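Long-range contacts in aryl acylamidase (bacterium CSBL00001, PDB 4YJI), which probably hydrolyses the amide bond of aryl acylamides and is seen here with N-(4-hydroxyphenyl)acetamide in its pocket: residues L82-F87 against G129-P134; Y136-T141 against D425-W430. The protein carries 1 engineered substitution. One frame throughout, in Å; residues are numbered along the deposited sequence.

Interaction 1 (L82-F87 against G129-P134); sequences LMKDLF and GQTNSP. With TYL (N-(4-hydroxyphenyl)acetamide (tylenol)), chain C.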
# COMPACT_ATOMS: atom_id res chain seq x y z
N LEU A 82 4.36 -11.59 3.39
CA LEU A 82 5.33 -11.35 2.33
C LEU A 82 5.61 -9.85 2.21
O LEU A 82 4.74 -9.02 2.52
CB LEU A 82 4.82 -11.88 0.99
CG LEU A 82 4.78 -13.40 0.77
CD1 LEU A 82 3.49 -14.00 1.32
CD2 LEU A 82 4.93 -13.71 -0.71
N MET A 83 6.83 -9.52 1.77
CA MET A 83 7.23 -8.12 1.57
C MET A 83 7.15 -7.75 0.09
O MET A 83 7.09 -8.62 -0.76
CB MET A 83 8.66 -7.88 2.08
CG MET A 83 9.73 -8.55 1.22
SD MET A 83 11.44 -8.15 1.70
CE MET A 83 11.46 -6.37 1.50
N LYS A 84 7.16 -6.45 -0.19
CA LYS A 84 7.05 -5.95 -1.56
C LYS A 84 8.40 -5.84 -2.26
O LYS A 84 9.36 -5.36 -1.67
CB LYS A 84 6.37 -4.58 -1.52
CG LYS A 84 6.22 -3.87 -2.86
CD LYS A 84 5.53 -2.52 -2.63
CE LYS A 84 5.37 -1.75 -3.92
NZ LYS A 84 4.70 -0.43 -3.65
N ASP A 85 8.45 -6.25 -3.52
CA ASP A 85 9.68 -6.14 -4.31
C ASP A 85 9.84 -4.74 -4.95
O ASP A 85 9.79 -4.58 -6.16
CB ASP A 85 9.70 -7.22 -5.40
CG ASP A 85 10.97 -7.19 -6.24
OD1 ASP A 85 12.00 -6.66 -5.76
OD2 ASP A 85 10.92 -7.72 -7.38
N LEU A 86 9.99 -3.72 -4.11
CA LEU A 86 10.28 -2.37 -4.58
C LEU A 86 11.19 -1.70 -3.57
O LEU A 86 10.77 -1.39 -2.45
CB LEU A 86 8.98 -1.56 -4.77
CG LEU A 86 9.19 -0.11 -5.19
CD1 LEU A 86 10.02 -0.03 -6.46
CD2 LEU A 86 7.85 0.61 -5.37
N PHE A 87 12.45 -1.48 -3.97
CA PHE A 87 13.52 -1.08 -3.07
C PHE A 87 13.58 -2.02 -1.86
O PHE A 87 13.89 -1.61 -0.75
CB PHE A 87 13.36 0.37 -2.62
CG PHE A 87 13.48 1.37 -3.74
CD1 PHE A 87 14.71 1.66 -4.30
CD2 PHE A 87 12.35 1.99 -4.25
CE1 PHE A 87 14.82 2.57 -5.34
CE2 PHE A 87 12.45 2.91 -5.30
CZ PHE A 87 13.69 3.20 -5.84
N GLY A 129 8.28 -14.66 1.22
CA GLY A 129 8.75 -14.22 -0.08
C GLY A 129 8.43 -12.77 -0.39
O GLY A 129 8.20 -11.98 0.52
N GLN A 130 8.45 -12.43 -1.68
CA GLN A 130 8.24 -11.05 -2.14
C GLN A 130 7.11 -10.99 -3.14
O GLN A 130 6.86 -11.95 -3.88
CB GLN A 130 9.49 -10.48 -2.79
CG GLN A 130 10.70 -10.39 -1.90
CD GLN A 130 11.91 -9.92 -2.66
OE1 GLN A 130 12.04 -10.17 -3.86
NE2 GLN A 130 12.81 -9.22 -1.97
N THR A 131 6.45 -9.83 -3.20
CA THR A 131 5.30 -9.63 -4.08
C THR A 131 5.60 -8.64 -5.21
O THR A 131 6.49 -7.78 -5.10
CB THR A 131 4.08 -9.12 -3.28
OG1 THR A 131 4.45 -7.95 -2.54
CG2 THR A 131 3.60 -10.20 -2.30
N ASN A 132 4.86 -8.79 -6.30
CA ASN A 132 5.06 -8.02 -7.53
C ASN A 132 4.71 -6.53 -7.41
O ASN A 132 3.77 -6.15 -6.71
CB ASN A 132 4.23 -8.66 -8.65
CG ASN A 132 4.73 -8.31 -10.04
OD1 ASN A 132 5.90 -7.98 -10.24
ND2 ASN A 132 3.84 -8.41 -11.02
N SER A 133 5.46 -5.72 -8.15
CA SER A 133 5.30 -4.27 -8.25
C SER A 133 5.65 -3.83 -9.68
O SER A 133 6.45 -4.49 -10.35
CB SER A 133 6.20 -3.57 -7.22
OG SER A 133 6.39 -2.20 -7.54
N PRO A 134 5.07 -2.71 -10.16
CA PRO A 134 5.54 -2.16 -11.43
C PRO A 134 6.92 -1.53 -11.29
O PRO A 134 7.32 -1.22 -10.16
CB PRO A 134 4.50 -1.08 -11.75
CG PRO A 134 4.07 -0.61 -10.39
CD PRO A 134 4.00 -1.90 -9.58
C1 TYL C . 5.56 4.29 -5.41
C2 TYL C . 5.69 3.53 -4.26
C3 TYL C . 6.89 3.56 -3.56
C4 TYL C . 7.94 4.34 -4.03
C5 TYL C . 7.81 5.09 -5.19
C6 TYL C . 6.61 5.06 -5.89
N TYL C . 4.35 4.27 -6.15
C TYL C . 3.11 4.54 -5.60
CM TYL C . 1.93 4.46 -6.55
O4 TYL C . 9.16 4.37 -3.32
O TYL C . 2.97 4.82 -4.42
O HOH W 1 3.95 -7.64 0.20
O HOH W 2 8.38 -6.94 -8.70
O HOH W 3 12.38 -10.21 -6.62
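Met-83 and Lys-84 face Gln-130 and Thr-131 in parallel beta bridges, and three backbone hydrogen bonds fix the register: Met-83 N to Gly-129 O (3.1 Å), Thr-131 N to Met-83 O (2.8 Å) and Asp-85 N to Thr-131 O (2.9 Å). The last carries the pairing beyond strand 80-84 into an inverse gamma turn centred on Asp-85. Among the apolar contacts, Met-83 CG lies 3.7 Å from Gln-130 CG, the two chains running alongside each other, while Leu-82 CB meets Thr-131 CG2 at 3.9 Å. Water also bridges the segments: one molecule accepts from Thr-131 OG1 and donates to Leu-82 O, and another donates to Gln-130 OE1 (2.8 Å) and, weakly, to Asp-85 OD2, which Thr-96 also binds. With an alanine at Gln-130, Met-83 CG would probably lack the methylene beside it, and Pro-94 O its NE2 donor. The all-extended chain of Lys-84, with CG opposite the backbone N (chi1 178°), carries CE past Ser-133 OG (3.8 Å) and takes NZ on to Ser-163, Ser-164 and Thr-182. This Lys-84 to Ser-163 bond is consistent with the Ser-cisSer-Lys triad of amidase signature enzymes, the flanking Met-83 and Asp-85 bonds probably fixing where the lysine chain starts.

Interaction 2 (Y136-T141 against D425-W430); sequences YGFRGT and DPLIGW. With TYL (N-(4-hydroxyphenyl)acetamide (tylenol)), chain C.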
# COMPACT_ATOMS: atom_id res chain seq x y z
N TYR A 136 9.96 0.62 -10.67
CA TYR A 136 10.18 1.82 -9.84
C TYR A 136 8.91 2.35 -9.16
O TYR A 136 8.87 3.51 -8.74
CB TYR A 136 10.82 2.94 -10.66
CG TYR A 136 12.33 2.84 -10.74
CD1 TYR A 136 13.11 3.01 -9.60
CD2 TYR A 136 12.98 2.61 -11.95
CE1 TYR A 136 14.50 2.93 -9.65
CE2 TYR A 136 14.38 2.53 -12.01
CZ TYR A 136 15.12 2.69 -10.85
OH TYR A 136 16.50 2.62 -10.87
N GLY A 137 7.89 1.50 -9.06
CA GLY A 137 6.62 1.88 -8.46
C GLY A 137 5.85 2.93 -9.25
O GLY A 137 4.90 3.53 -8.74
N PHE A 138 6.24 3.14 -10.50
CA PHE A 138 5.82 4.37 -11.19
C PHE A 138 4.50 4.24 -11.95
O PHE A 138 4.40 4.65 -13.11
CB PHE A 138 6.93 4.83 -12.15
CG PHE A 138 7.07 6.33 -12.25
CD1 PHE A 138 6.14 7.09 -12.94
CD2 PHE A 138 8.14 6.99 -11.66
CE1 PHE A 138 6.26 8.47 -13.03
CE2 PHE A 138 8.27 8.37 -11.75
CZ PHE A 138 7.31 9.11 -12.44
N ARG A 139 3.48 3.70 -11.28
CA ARG A 139 2.10 3.68 -11.78
C ARG A 139 1.17 3.04 -10.75
O ARG A 139 1.63 2.32 -9.85
CB ARG A 139 1.99 2.92 -13.11
CG ARG A 139 2.53 1.50 -13.08
CD ARG A 139 2.53 0.89 -14.48
NE ARG A 139 3.44 1.60 -15.38
CZ ARG A 139 3.31 1.65 -16.70
NH1 ARG A 139 2.29 1.04 -17.31
NH2 ARG A 139 4.20 2.34 -17.42
N GLY A 140 -0.14 3.28 -10.90
CA GLY A 140 -1.15 2.76 -10.00
C GLY A 140 -1.69 1.39 -10.38
O GLY A 140 -2.69 0.93 -9.83
N THR A 141 -1.00 0.73 -11.31
CA THR A 141 -1.28 -0.65 -11.70
C THR A 141 -0.06 -1.51 -11.43
O THR A 141 1.04 -1.00 -11.27
CB THR A 141 -1.63 -0.75 -13.18
OG1 THR A 141 -0.63 -0.03 -13.93
CG2 THR A 141 -3.00 -0.15 -13.44
N ASP A 425 -3.69 11.73 -16.32
CA ASP A 425 -2.46 10.96 -16.44
C ASP A 425 -2.73 9.47 -16.17
O ASP A 425 -3.24 9.13 -15.10
CB ASP A 425 -1.40 11.51 -15.49
CG ASP A 425 -0.05 10.82 -15.65
OD1 ASP A 425 0.09 9.66 -15.21
OD2 ASP A 425 0.88 11.45 -16.22
N PRO A 426 -2.44 8.60 -17.14
CA PRO A 426 -2.78 7.17 -16.99
C PRO A 426 -1.95 6.46 -15.92
O PRO A 426 -2.37 5.40 -15.44
CB PRO A 426 -2.49 6.59 -18.38
CG PRO A 426 -1.53 7.54 -19.01
CD PRO A 426 -1.87 8.90 -18.47
N LEU A 427 -0.80 7.02 -15.56
CA LEU A 427 0.05 6.37 -14.55
C LEU A 427 -0.45 6.61 -13.13
O LEU A 427 -0.53 5.67 -12.33
CB LEU A 427 1.50 6.87 -14.66
CG LEU A 427 2.22 6.75 -16.00
CD1 LEU A 427 3.69 7.14 -15.84
CD2 LEU A 427 2.08 5.34 -16.58
N ILE A 428 -0.78 7.86 -12.81
CA ILE A 428 -1.07 8.24 -11.43
C ILE A 428 -2.21 9.26 -11.29
O ILE A 428 -2.70 9.49 -10.19
CB ILE A 428 0.21 8.82 -10.75
CG1 ILE A 428 0.12 8.73 -9.22
CG2 ILE A 428 0.48 10.25 -11.22
CD1 ILE A 428 0.21 7.30 -8.68
N GLY A 429 -2.66 9.87 -12.39
CA GLY A 429 -3.63 10.96 -12.30
C GLY A 429 -4.94 10.66 -11.60
O GLY A 429 -5.53 11.51 -10.93
N TRP A 430 -5.41 9.42 -11.76
CA TRP A 430 -6.66 8.95 -11.17
C TRP A 430 -6.46 8.43 -9.74
O TRP A 430 -7.42 8.05 -9.08
CB TRP A 430 -7.25 7.85 -12.07
CG TRP A 430 -6.18 6.85 -12.44
CD1 TRP A 430 -5.27 6.95 -13.47
CD2 TRP A 430 -5.88 5.63 -11.76
NE1 TRP A 430 -4.43 5.86 -13.46
CE2 TRP A 430 -4.79 5.03 -12.43
CE3 TRP A 430 -6.43 4.97 -10.65
CZ2 TRP A 430 -4.24 3.81 -12.03
CZ3 TRP A 430 -5.89 3.76 -10.26
CH2 TRP A 430 -4.80 3.19 -10.94
C1 TYL C . 5.56 4.29 -5.41
C2 TYL C . 5.69 3.53 -4.26
C3 TYL C . 6.89 3.56 -3.56
C4 TYL C . 7.94 4.34 -4.03
C5 TYL C . 7.81 5.09 -5.19
C6 TYL C . 6.61 5.06 -5.89
N TYL C . 4.35 4.27 -6.15
C TYL C . 3.11 4.54 -5.60
CM TYL C . 1.93 4.46 -6.55
O4 TYL C . 9.16 4.37 -3.32
O TYL C . 2.97 4.82 -4.42
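Leu-427 lays its CD2 over one face of the Arg-139 guanidinium, 3.7 Å above the plane and offset toward the rim. Two loops meet here: 136-141, with an inverse gamma turn centred on Phe-138, and 425-430, which opens in an Asx turn. In that turn Asp-425 OD1 accepts from Leu-427 N and Ile-428 N, which approach from opposite faces of the carboxylate. The two methyls of Leu-427 divide the work: CD1 prolongs the chain in extended form (chi2 -173°) to the edge of the Phe-138 ring, 3.8 Å from Phe-138 CD1, and CD2 branches to the arginine, whose NH1 is held by Thr-413 O. The one direct hydrogen bond between the loops runs from Gly-140 N to Leu-427 O at 2.8 Å. Trp-430 CH2, at the ring edge, lies 3.3 Å from Gly-140 O, and Trp-430 CZ2 is 3.8 Å from Gly-140 CA. The contact borders the ligand pocket, where Gly-137 O accepts from the amide N of the bound ligand (2.7 Å) and Ile-428 CD1 lies near its acetyl methyl. Trp-430 NE1 points almost straight at Pro-426 O (2.9 Å, 175° at the hydrogen), meeting that oxygen from above its carbonyl plane.

How the interactions relate
The centres of interactions 1 and 2 lie about 17 Å apart, yet both border the same ligand, and segment 136-141 follows 129-134 closely in the chain. They touch directly: Pro-134 CG packs 3.2 Å from Thr-141 O, and Leu-86 CD2 lies 3.6 Å from Gly-137 CA. The same Leu-86 methyl rests 3.6 Å from ring atom C3 of the ligand. Interaction 1 thus meets the phenol ring, while interaction 2 meets mainly the amide and acetyl end, with Arg-139 O 3.9 Å from ligand CM, and Tyr-136 O also lies near the ring. Gly-184 and Gly-185 add backbone N-H bonds to the ligand. The two contacts supply adjoining parts of one pocket wall.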